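Actin-related protein 8 (Homo sapiens, PDB 4FO0) binds ATP with low basal ATPase activity and serves the INO80 chromatin remodeling complex, in which it is proposed to be a core component. Local coordinates at residues Q356-L361 against L511-A516; Q84-K89 against L322-S327; I18-G23 against V179-A184. One frame throughout, in Å; residues are numbered along the deposited sequence.

Interaction 1 (Q356-L361 against L511-A516); sequences QAPMAL and LMFHKA. With ATP (adenosine-5'-triphosphate), chain C.
The F513 ring is held between protein and nucleotide: CB of P358 sits over the centre of one face, and C2 of ATP lies above the opposite face, displaced toward the rim. This is the adenine end of the nucleotide pocket of the actin fold, where the loop after strand 503-507 meets helix 353-359 and the residues that follow it. The proline contact is a CH-pi interaction, with CB of P358 4.0 Å from the centroid of the F513 ring and only 4° off its normal. On the nucleotide side CE1 of F513 comes within 3.7 Å of C2 of ATP, and the adenine stands nearly perpendicular to the phenyl ring. With chi1 -52°, CG of F513 lies anti to its own carbonyl carbon, which places the ring between helix and base. CD1 of L361 approaches obliquely, 4.2 Å from CE2 of F513. The same methyl touches CD1 of L511, the two leucine side chains lying alongside one another and running opposite ways; L511 in turn reaches the neighbourhood of V253, an ATP-binding residue. Beyond the ring the chain makes a type II turn, closed by N of A516 bonding to O of F513 at 3.0 Å.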
loop_
_atom_site.group_PDB
_atom_site.type_symbol
_atom_site.label_atom_id
_atom_site.label_comp_id
_atom_site.label_asym_id
_atom_site.label_seq_id
_atom_site.Cartn_x
_atom_site.Cartn_y
_atom_site.Cartn_z
ATOM N N GLN A 356 17.223 4.613 9.600
ATOM C CA GLN A 356 16.275 4.869 10.668
ATOM C C GLN A 356 14.822 4.828 10.200
ATOM O O GLN A 356 13.987 4.155 10.806
ATOM C CB GLN A 356 16.568 6.217 11.316
ATOM C CG GLN A 356 17.901 6.270 12.039
ATOM C CD GLN A 356 18.261 7.680 12.445
ATOM O OE1 GLN A 356 18.319 8.578 11.608
ATOM N NE2 GLN A 356 18.469 7.891 13.729
ATOM N N ALA A 357 14.522 5.549 9.123
ATOM C CA ALA A 357 13.143 5.729 8.690
ATOM C C ALA A 357 12.409 4.412 8.376
ATOM O O ALA A 357 11.307 4.185 8.859
ATOM C CB ALA A 357 13.095 6.668 7.507
ATOM N N PRO A 358 13.013 3.551 7.547
ATOM C CA PRO A 358 12.390 2.261 7.215
ATOM C C PRO A 358 12.212 1.404 8.456
ATOM O O PRO A 358 11.259 0.634 8.542
ATOM C CB PRO A 358 13.414 1.592 6.287
ATOM C CG PRO A 358 14.256 2.702 5.779
ATOM C CD PRO A 358 14.261 3.794 6.806
ATOM N N MET A 359 13.132 1.527 9.406
ATOM C CA MET A 359 13.051 0.756 10.640
ATOM C C MET A 359 11.969 1.238 11.594
ATOM O O MET A 359 11.706 0.582 12.593
ATOM C CB MET A 359 14.383 0.752 11.369
ATOM C CG MET A 359 15.423 -0.104 10.701
ATOM S SD MET A 359 16.867 -0.259 11.745
ATOM C CE MET A 359 16.085 -0.588 13.324
ATOM N N ALA A 360 11.346 2.377 11.311
ATOM C CA ALA A 360 10.217 2.786 12.130
ATOM C C ALA A 360 9.047 1.824 11.919
ATOM O O ALA A 360 8.135 1.770 12.742
ATOM C CB ALA A 360 9.814 4.194 11.846
ATOM N N LEU A 361 9.081 1.054 10.829
ATOM C CA LEU A 361 8.095 -0.014 10.622
ATOM C C LEU A 361 8.167 -1.056 11.736
ATOM O O LEU A 361 7.191 -1.739 12.020
ATOM C CB LEU A 361 8.277 -0.693 9.263
ATOM C CG LEU A 361 7.887 0.184 8.078
ATOM C CD1 LEU A 361 8.318 -0.470 6.792
ATOM C CD2 LEU A 361 6.375 0.451 8.080
ATOM N N LEU A 511 7.388 -2.475 1.832
ATOM C CA LEU A 511 8.655 -2.965 2.363
ATOM C C LEU A 511 9.644 -3.287 1.245
ATOM O O LEU A 511 10.441 -4.208 1.354
ATOM C CB LEU A 511 8.444 -4.165 3.297
ATOM C CG LEU A 511 9.488 -4.355 4.402
ATOM C CD1 LEU A 511 9.296 -3.346 5.535
ATOM C CD2 LEU A 511 9.428 -5.761 4.938
ATOM N N MET A 512 9.611 -2.492 0.181
ATOM C CA MET A 512 10.486 -2.733 -0.953
ATOM C C MET A 512 11.892 -2.140 -0.819
ATOM O O MET A 512 12.512 -1.752 -1.800
ATOM C CB MET A 512 9.796 -2.329 -2.257
ATOM C CG MET A 512 8.930 -3.461 -2.821
ATOM S SD MET A 512 8.017 -3.072 -4.326
ATOM C CE MET A 512 9.278 -2.334 -5.361
ATOM N N PHE A 513 12.406 -2.122 0.402
ATOM C CA PHE A 513 13.746 -1.609 0.658
ATOM C C PHE A 513 14.843 -2.639 0.450
ATOM O O PHE A 513 14.665 -3.829 0.687
ATOM C CB PHE A 513 13.846 -1.089 2.075
ATOM C CG PHE A 513 12.787 -0.122 2.421
ATOM C CD1 PHE A 513 12.898 1.198 2.042
ATOM C CD2 PHE A 513 11.671 -0.530 3.130
ATOM C CE1 PHE A 513 11.914 2.107 2.367
ATOM C CE2 PHE A 513 10.690 0.370 3.462
ATOM C CZ PHE A 513 10.808 1.698 3.078
ATOM N N HIS A 514 15.993 -2.149 0.024
ATOM C CA HIS A 514 17.167 -2.972 -0.167
ATOM C C HIS A 514 17.522 -3.695 1.144
ATOM O O HIS A 514 17.581 -3.072 2.217
ATOM C CB HIS A 514 18.300 -2.072 -0.671
ATOM C CG HIS A 514 19.564 -2.799 -0.983
ATOM N ND1 HIS A 514 20.692 -2.699 -0.195
ATOM C CD2 HIS A 514 19.888 -3.627 -2.004
ATOM C CE1 HIS A 514 21.654 -3.439 -0.716
ATOM N NE2 HIS A 514 21.191 -4.015 -1.811
ATOM N N LYS A 515 17.729 -5.009 1.045
ATOM C CA LYS A 515 18.061 -5.878 2.185
ATOM C C LYS A 515 16.882 -6.153 3.119
ATOM O O LYS A 515 17.054 -6.677 4.222
ATOM C CB LYS A 515 19.242 -5.332 2.996
ATOM C CG LYS A 515 20.562 -5.363 2.256
ATOM C CD LYS A 515 20.841 -6.744 1.718
ATOM C CE LYS A 515 22.268 -6.860 1.179
ATOM N NZ LYS A 515 22.607 -8.252 0.723
ATOM N N ALA A 516 15.681 -5.813 2.685
ATOM C CA ALA A 516 14.546 -5.973 3.568
ATOM C C ALA A 516 14.357 -7.447 3.962
ATOM O O ALA A 516 14.134 -7.762 5.135
ATOM C CB ALA A 516 13.298 -5.400 2.936
HETATM P PG ATP C . -2.651 -0.027 0.974
HETATM O O1G ATP C . -2.311 -1.468 0.709
HETATM O O2G ATP C . -4.098 0.344 0.759
HETATM O O3G ATP C . -2.073 0.553 2.248
HETATM P PB ATP C . -1.576 0.324 -1.702
HETATM O O1B ATP C . -1.850 1.564 -2.511
HETATM O O2B ATP C . -2.124 -1.048 -2.069
HETATM O O3B ATP C . -1.881 0.762 -0.186
HETATM P PA ATP C . 1.037 -0.465 -2.534
HETATM O O1A ATP C . 0.838 0.182 -3.880
HETATM O O2A ATP C . 1.064 -1.963 -2.366
HETATM O O3A ATP C . 0.014 0.215 -1.511
HETATM O "O5'" ATP C . 2.404 0.112 -1.944
HETATM C "C5'" ATP C . 2.586 1.518 -1.978
HETATM C "C4'" ATP C . 3.791 1.859 -1.136
HETATM O "O4'" ATP C . 4.902 1.160 -1.676
HETATM C "C3'" ATP C . 4.142 3.337 -1.177
HETATM O "O3'" ATP C . 4.341 3.821 0.155
HETATM C "C2'" ATP C . 5.438 3.385 -1.949
HETATM O "O2'" ATP C . 6.297 4.434 -1.528
HETATM C "C1'" ATP C . 6.019 2.037 -1.602
HETATM N N9 ATP C . 7.113 1.685 -2.518
HETATM C C8 ATP C . 7.003 1.455 -3.834
HETATM N N7 ATP C . 8.213 1.168 -4.371
HETATM C C5 ATP C . 9.113 1.213 -3.381
HETATM C C6 ATP C . 10.567 1.020 -3.270
HETATM N N6 ATP C . 11.290 0.702 -4.373
HETATM N N1 ATP C . 11.127 1.168 -2.040
HETATM C C2 ATP C . 10.404 1.484 -0.948
HETATM N N3 ATP C . 9.070 1.684 -0.986
HETATM C C4 ATP C . 8.385 1.561 -2.153
#

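Interaction 2 (Q84-K89 against L322-S327); sequences QAIWSK and LDQDIS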
loop_
_atom_site.group_PDB
_atom_site.type_symbol
_atom_site.label_atom_id
_atom_site.label_comp_id
_atom_site.label_asym_id
_atom_site.label_seq_id
_atom_site.Cartn_x
_atom_site.Cartn_y
_atom_site.Cartn_z
ATOM N N GLN A 84 18.721 2.016 19.167
ATOM C CA GLN A 84 19.224 0.957 20.027
ATOM C C GLN A 84 19.338 -0.351 19.259
ATOM O O GLN A 84 20.304 -1.105 19.418
ATOM C CB GLN A 84 18.315 0.780 21.241
ATOM C CG GLN A 84 18.706 -0.404 22.107
ATOM C CD GLN A 84 17.682 -0.717 23.169
ATOM O OE1 GLN A 84 17.027 0.175 23.711
ATOM N NE2 GLN A 84 17.533 -1.996 23.470
ATOM N N ALA A 85 18.335 -0.605 18.427
ATOM C CA ALA A 85 18.305 -1.773 17.565
ATOM C C ALA A 85 19.387 -1.713 16.502
ATOM O O ALA A 85 19.895 -2.741 16.071
ATOM C CB ALA A 85 16.935 -1.900 16.911
ATOM N N ILE A 86 19.720 -0.508 16.056
ATOM C CA ILE A 86 20.720 -0.354 15.008
ATOM C C ILE A 86 22.107 -0.687 15.556
ATOM O O ILE A 86 22.843 -1.507 14.997
ATOM C CB ILE A 86 20.713 1.073 14.438
ATOM C CG1 ILE A 86 19.459 1.306 13.596
ATOM C CG2 ILE A 86 21.948 1.329 13.604
ATOM C CD1 ILE A 86 19.337 2.745 13.076
ATOM N N TRP A 87 22.441 -0.025 16.657
ATOM C CA TRP A 87 23.665 -0.260 17.410
ATOM C C TRP A 87 23.834 -1.721 17.805
ATOM O O TRP A 87 24.909 -2.292 17.672
ATOM C CB TRP A 87 23.622 0.576 18.687
ATOM C CG TRP A 87 24.878 0.518 19.484
ATOM C CD1 TRP A 87 25.045 -0.051 20.710
ATOM C CD2 TRP A 87 26.155 1.054 19.111
ATOM N NE1 TRP A 87 26.341 0.101 21.126
ATOM C CE2 TRP A 87 27.044 0.781 20.165
ATOM C CE3 TRP A 87 26.629 1.745 17.991
ATOM C CZ2 TRP A 87 28.387 1.167 20.127
ATOM C CZ3 TRP A 87 27.956 2.136 17.960
ATOM C CH2 TRP A 87 28.821 1.842 19.019
ATOM N N SER A 88 22.760 -2.303 18.320
ATOM C CA SER A 88 22.775 -3.666 18.805
ATOM C C SER A 88 23.192 -4.679 17.733
ATOM O O SER A 88 23.727 -5.733 18.048
ATOM C CB SER A 88 21.406 -4.020 19.386
ATOM O OG SER A 88 20.861 -5.150 18.728
ATOM N N LYS A 89 22.953 -4.354 16.470
ATOM C CA LYS A 89 23.238 -5.272 15.373
ATOM C C LYS A 89 24.602 -4.976 14.774
ATOM O O LYS A 89 24.845 -3.886 14.271
ATOM C CB LYS A 89 22.155 -5.154 14.302
ATOM C CG LYS A 89 22.380 -5.995 13.057
ATOM C CD LYS A 89 21.122 -5.975 12.180
ATOM C CE LYS A 89 21.279 -6.873 10.959
ATOM N NZ LYS A 89 20.011 -7.081 10.226
ATOM N N LEU A 322 17.447 -1.060 4.286
ATOM C CA LEU A 322 17.546 -1.800 5.550
ATOM C C LEU A 322 18.832 -2.630 5.605
ATOM O O LEU A 322 18.825 -3.801 5.991
ATOM C CB LEU A 322 16.332 -2.698 5.756
ATOM C CG LEU A 322 15.020 -1.986 6.062
ATOM C CD1 LEU A 322 13.839 -2.932 5.864
ATOM C CD2 LEU A 322 15.039 -1.451 7.476
ATOM N N ASP A 323 19.937 -2.007 5.215
ATOM C CA ASP A 323 21.221 -2.688 5.146
ATOM C C ASP A 323 22.213 -2.122 6.188
ATOM O O ASP A 323 22.673 -0.987 6.053
ATOM C CB ASP A 323 21.755 -2.531 3.719
ATOM C CG ASP A 323 23.084 -3.227 3.496
ATOM O OD1 ASP A 323 23.677 -3.733 4.477
ATOM O OD2 ASP A 323 23.543 -3.247 2.326
ATOM N N GLN A 324 22.539 -2.899 7.223
ATOM C CA GLN A 324 23.481 -2.435 8.257
ATOM C C GLN A 324 24.795 -1.948 7.674
ATOM O O GLN A 324 25.433 -1.040 8.213
ATOM C CB GLN A 324 23.812 -3.539 9.258
ATOM C CG GLN A 324 22.799 -3.725 10.342
ATOM C CD GLN A 324 22.687 -2.528 11.268
ATOM O OE1 GLN A 324 21.626 -1.901 11.357
ATOM N NE2 GLN A 324 23.767 -2.224 11.990
ATOM N N ASP A 325 25.199 -2.561 6.573
ATOM C CA ASP A 325 26.542 -2.366 6.049
ATOM C C ASP A 325 26.730 -1.080 5.258
ATOM O O ASP A 325 27.864 -0.676 4.987
ATOM C CB ASP A 325 26.977 -3.597 5.254
ATOM C CG ASP A 325 26.977 -4.860 6.103
ATOM O OD1 ASP A 325 27.306 -4.776 7.308
ATOM O OD2 ASP A 325 26.630 -5.934 5.573
ATOM N N ILE A 326 25.623 -0.433 4.904
ATOM C CA ILE A 326 25.663 0.893 4.304
ATOM C C ILE A 326 25.663 1.907 5.437
ATOM O O ILE A 326 24.659 2.074 6.134
ATOM C CB ILE A 326 24.425 1.157 3.415
ATOM C CG1 ILE A 326 24.350 0.164 2.264
ATOM C CG2 ILE A 326 24.443 2.563 2.849
ATOM C CD1 ILE A 326 23.148 0.409 1.365
ATOM N N SER A 327 26.781 2.590 5.632
ATOM C CA SER A 327 26.898 3.469 6.788
ATOM C C SER A 327 27.737 4.682 6.460
ATOM O O SER A 327 28.314 4.772 5.378
ATOM C CB SER A 327 27.535 2.714 7.955
ATOM O OG SER A 327 28.874 2.344 7.649
#
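Q324 and K89 cross obliquely, the glutamine reaching in toward the end of helix 71-88 while the lysine lies across its stem. The K89 chain leaves with CG anti to the backbone N (chi1 176°) and stays extended, which carries its methylenes one after another past CG of Q324. CD of K89 comes to 3.4 Å from CG of Q324, and CE of K89 to 3.5 Å from that same atom. Q324 itself bends at chi2 (-65°), which turns its amide toward the backbone carbonyls of the helix end. NE2 of Q324 gives O of I86 a weak hydrogen bond of 3.2 Å, with the angle at the hydrogen only 127°. O of K89 also lies close to that amide nitrogen, but at an angle too poor for a bond. On the other side of the amide OE1 of Q324 rests 3.9 Å from the methyl CG2 of I86.

The glutamine projects from the second position of a type I turn, D323 to I326, in the loop between helix 306-319 and strand 330-336 of the actin fold. An Asx turn reinforces it: OD1 of D323 accepts from N of D325 at 2.8 Å. Outside the pair, K89 also packs on F519 and H522 of helix 516-527, and I86 on M359.

The chemistry is thus mostly aliphatic, with one bent polar link. O of I86 already accepts from N of K89, and the partial negative charge expected at a helix C-terminus would suit the amide nitrogen as its second donor.

Interaction 3 (I18-G23 against V179-A184); sequences IVIHPG and VIWSHA. With ATP (adenosine-5'-triphosphate), chain C.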
loop_
_atom_site.group_PDB
_atom_site.type_symbol
_atom_site.label_atom_id
_atom_site.label_comp_id
_atom_site.label_asym_id
_atom_site.label_seq_id
_atom_site.Cartn_x
_atom_site.Cartn_y
_atom_site.Cartn_z
ATOM N N ILE A 18 -12.420 -9.379 -15.584
ATOM C CA ILE A 18 -11.648 -8.243 -15.066
ATOM C C ILE A 18 -11.247 -8.464 -13.609
ATOM O O ILE A 18 -12.098 -8.744 -12.757
ATOM C CB ILE A 18 -12.419 -6.930 -15.127
ATOM C CG1 ILE A 18 -12.798 -6.581 -16.564
ATOM C CG2 ILE A 18 -11.572 -5.819 -14.549
ATOM C CD1 ILE A 18 -11.617 -6.383 -17.444
ATOM N N VAL A 19 -9.951 -8.359 -13.327
ATOM C CA VAL A 19 -9.464 -8.520 -11.960
ATOM C C VAL A 19 -9.165 -7.163 -11.331
ATOM O O VAL A 19 -8.399 -6.361 -11.881
ATOM C CB VAL A 19 -8.240 -9.443 -11.898
ATOM C CG1 VAL A 19 -7.682 -9.513 -10.484
ATOM C CG2 VAL A 19 -8.622 -10.832 -12.388
ATOM N N ILE A 20 -9.793 -6.904 -10.187
ATOM C CA ILE A 20 -9.713 -5.587 -9.559
ATOM C C ILE A 20 -9.128 -5.611 -8.151
ATOM O O ILE A 20 -9.695 -6.208 -7.226
ATOM C CB ILE A 20 -11.077 -4.915 -9.513
ATOM C CG1 ILE A 20 -11.714 -4.958 -10.902
ATOM C CG2 ILE A 20 -10.946 -3.476 -8.994
ATOM C CD1 ILE A 20 -13.136 -4.436 -10.938
ATOM N N HIS A 21 -7.985 -4.955 -7.999
ATOM C CA HIS A 21 -7.338 -4.869 -6.701
ATOM C C HIS A 21 -7.175 -3.418 -6.293
ATOM O O HIS A 21 -6.210 -2.753 -6.679
ATOM C CB HIS A 21 -5.971 -5.522 -6.737
ATOM C CG HIS A 21 -5.354 -5.674 -5.388
ATOM N ND1 HIS A 21 -4.028 -6.015 -5.208
ATOM C CD2 HIS A 21 -5.881 -5.533 -4.147
ATOM C CE1 HIS A 21 -3.770 -6.083 -3.914
ATOM N NE2 HIS A 21 -4.874 -5.790 -3.248
ATOM N N PRO A 22 -8.122 -2.921 -5.503
ATOM C CA PRO A 22 -8.107 -1.543 -4.995
ATOM C C PRO A 22 -7.029 -1.377 -3.925
ATOM O O PRO A 22 -6.662 -2.342 -3.267
ATOM C CB PRO A 22 -9.488 -1.393 -4.352
ATOM C CG PRO A 22 -10.256 -2.656 -4.711
ATOM C CD PRO A 22 -9.238 -3.705 -4.958
ATOM N N GLY A 23 -6.525 -0.160 -3.773
ATOM C CA GLY A 23 -5.567 0.167 -2.727
ATOM C C GLY A 23 -5.796 1.600 -2.265
ATOM O O GLY A 23 -6.474 2.386 -2.942
ATOM N N VAL A 179 -16.718 6.056 -10.750
ATOM C CA VAL A 179 -16.106 6.903 -11.755
ATOM C C VAL A 179 -14.641 6.516 -11.995
ATOM O O VAL A 179 -14.207 6.380 -13.141
ATOM C CB VAL A 179 -16.228 8.384 -11.395
ATOM C CG1 VAL A 179 -15.419 9.244 -12.362
ATOM C CG2 VAL A 179 -17.686 8.795 -11.411
ATOM N N ILE A 180 -13.879 6.328 -10.922
ATOM C CA ILE A 180 -12.482 5.947 -11.073
ATOM C C ILE A 180 -12.333 4.587 -11.776
ATOM O O ILE A 180 -11.556 4.455 -12.722
ATOM C CB ILE A 180 -11.745 5.940 -9.727
ATOM C CG1 ILE A 180 -11.725 7.343 -9.114
ATOM C CG2 ILE A 180 -10.313 5.440 -9.895
ATOM C CD1 ILE A 180 -11.156 7.366 -7.696
ATOM N N TRP A 181 -13.078 3.585 -11.325
ATOM C CA TRP A 181 -12.980 2.262 -11.919
ATOM C C TRP A 181 -13.477 2.229 -13.351
ATOM O O TRP A 181 -12.875 1.585 -14.198
ATOM C CB TRP A 181 -13.706 1.205 -11.080
ATOM C CG TRP A 181 -13.055 0.999 -9.767
ATOM C CD1 TRP A 181 -12.016 1.722 -9.254
ATOM C CD2 TRP A 181 -13.392 0.021 -8.775
ATOM N NE1 TRP A 181 -11.685 1.256 -8.011
ATOM C CE2 TRP A 181 -12.516 0.216 -7.688
ATOM C CE3 TRP A 181 -14.352 -0.992 -8.695
ATOM C CZ2 TRP A 181 -12.568 -0.573 -6.536
ATOM C CZ3 TRP A 181 -14.398 -1.777 -7.560
ATOM C CH2 TRP A 181 -13.514 -1.562 -6.491
ATOM N N SER A 182 -14.571 2.925 -13.629
ATOM C CA SER A 182 -15.101 2.941 -14.983
ATOM C C SER A 182 -14.136 3.620 -15.947
ATOM O O SER A 182 -13.866 3.105 -17.033
ATOM C CB SER A 182 -16.456 3.614 -14.998
ATOM O OG SER A 182 -17.272 3.000 -14.019
ATOM N N HIS A 183 -13.607 4.767 -15.546
ATOM C CA HIS A 183 -12.604 5.466 -16.343
ATOM C C HIS A 183 -11.426 4.555 -16.711
ATOM O O HIS A 183 -10.935 4.589 -17.836
ATOM C CB HIS A 183 -12.109 6.715 -15.599
ATOM C CG HIS A 183 -10.987 7.427 -16.285
ATOM N ND1 HIS A 183 -11.189 8.293 -17.338
ATOM C CD2 HIS A 183 -9.648 7.394 -16.072
ATOM C CE1 HIS A 183 -10.021 8.767 -17.742
ATOM N NE2 HIS A 183 -9.070 8.240 -16.989
ATOM N N ALA A 184 -10.973 3.736 -15.768
ATOM C CA ALA A 184 -9.789 2.912 -16.007
ATOM C C ALA A 184 -10.084 1.817 -17.021
ATOM O O ALA A 184 -9.263 1.501 -17.880
ATOM C CB ALA A 184 -9.304 2.313 -14.729
HETATM P PG ATP C . -2.651 -0.027 0.974
HETATM O O1G ATP C . -2.311 -1.468 0.709
HETATM O O2G ATP C . -4.098 0.344 0.759
HETATM O O3G ATP C . -2.073 0.553 2.248
HETATM P PB ATP C . -1.576 0.324 -1.702
HETATM O O1B ATP C . -1.850 1.564 -2.511
HETATM O O2B ATP C . -2.124 -1.048 -2.069
HETATM O O3B ATP C . -1.881 0.762 -0.186
HETATM P PA ATP C . 1.037 -0.465 -2.534
HETATM O O1A ATP C . 0.838 0.182 -3.880
HETATM O O2A ATP C . 1.064 -1.963 -2.366
HETATM O O3A ATP C . 0.014 0.215 -1.511
HETATM O "O5'" ATP C . 2.404 0.112 -1.944
HETATM C "C5'" ATP C . 2.586 1.518 -1.978
HETATM C "C4'" ATP C . 3.791 1.859 -1.136
HETATM O "O4'" ATP C . 4.902 1.160 -1.676
HETATM C "C3'" ATP C . 4.142 3.337 -1.177
HETATM O "O3'" ATP C . 4.341 3.821 0.155
HETATM C "C2'" ATP C . 5.438 3.385 -1.949
HETATM O "O2'" ATP C . 6.297 4.434 -1.528
HETATM C "C1'" ATP C . 6.019 2.037 -1.602
HETATM N N9 ATP C . 7.113 1.685 -2.518
HETATM C C8 ATP C . 7.003 1.455 -3.834
HETATM N N7 ATP C . 8.213 1.168 -4.371
HETATM C C5 ATP C . 9.113 1.213 -3.381
HETATM C C6 ATP C . 10.567 1.020 -3.270
HETATM N N6 ATP C . 11.290 0.702 -4.373
HETATM N N1 ATP C . 11.127 1.168 -2.040
HETATM C C2 ATP C . 10.404 1.484 -0.948
HETATM N N3 ATP C . 9.070 1.684 -0.986
HETATM C C4 ATP C . 8.385 1.561 -2.153
#
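The strand that leads into the phosphate-binding loop of the actin fold is packed here against a helix lying on its sheet. Strand 17-21 turns back through P22 and G23 into strand 26-31, and S24 and T25 of that turn bind ATP; helix 170-187 sends one large side chain, W181, toward the strand. The indole carries the helix side of the contact. CG2 of I20 lies over one face of it, 3.9 Å from the centroid of the six-membered ring and 4° off the normal, a CH-pi contact in which the methyl comes down almost squarely on the benzo end. That methyl is the branch of I20 anti to the backbone N, while CG1 lies beside the N. P22 approaches obliquely: its CG is 3.6 Å from CZ2 of W181, and its CB is 3.9 Å from the same carbon. The isoleucine and the proline therefore meet the part of the indole farthest from the helix backbone, which chi1 of -66° directs toward the strand.

The pyrrole nitrogen has a different task. NE1 of W181 is hydrogen-bonded to NE2 of H42, a residue of strand 38-47 in the same sheet, so the tryptophan is anchored by a polar bond as well as by packing. M220, I221 and M225 of helix 211-225 and L203 of the neighbouring strand 200-205 add further apolar contacts around it. On the strand H21 points away from the helix and bonds to E235.

Past the proline the chain reaches the nucleotide. G23 has no side chain, and its backbone passes close beside the phosphates, with C of G23 3.7 Å from O2G of ATP.

Overall arrangement
Interactions 1 and 3 approach one ATP from different ends, adenine and phosphates, with centres about 29 Å apart on opposite sides of the chain's centre. Interaction 3 belongs to the sheet containing strand 17-21, whereas the loop of interaction 1 follows strand 503-507 of the other large sheet. These are the two lobes between which actin-family proteins hold nucleotide. Interaction 2 lies about 11 Å from interaction 1, centre to centre, and touches it: N of L322 probably bonds to O of H514 at 2.9 Å. Along the chain interactions 3 and 2 interlace, and both close before interaction 1 opens. Through that touch helix 71-88, although early in sequence, is brought beside the adenine-side lobe.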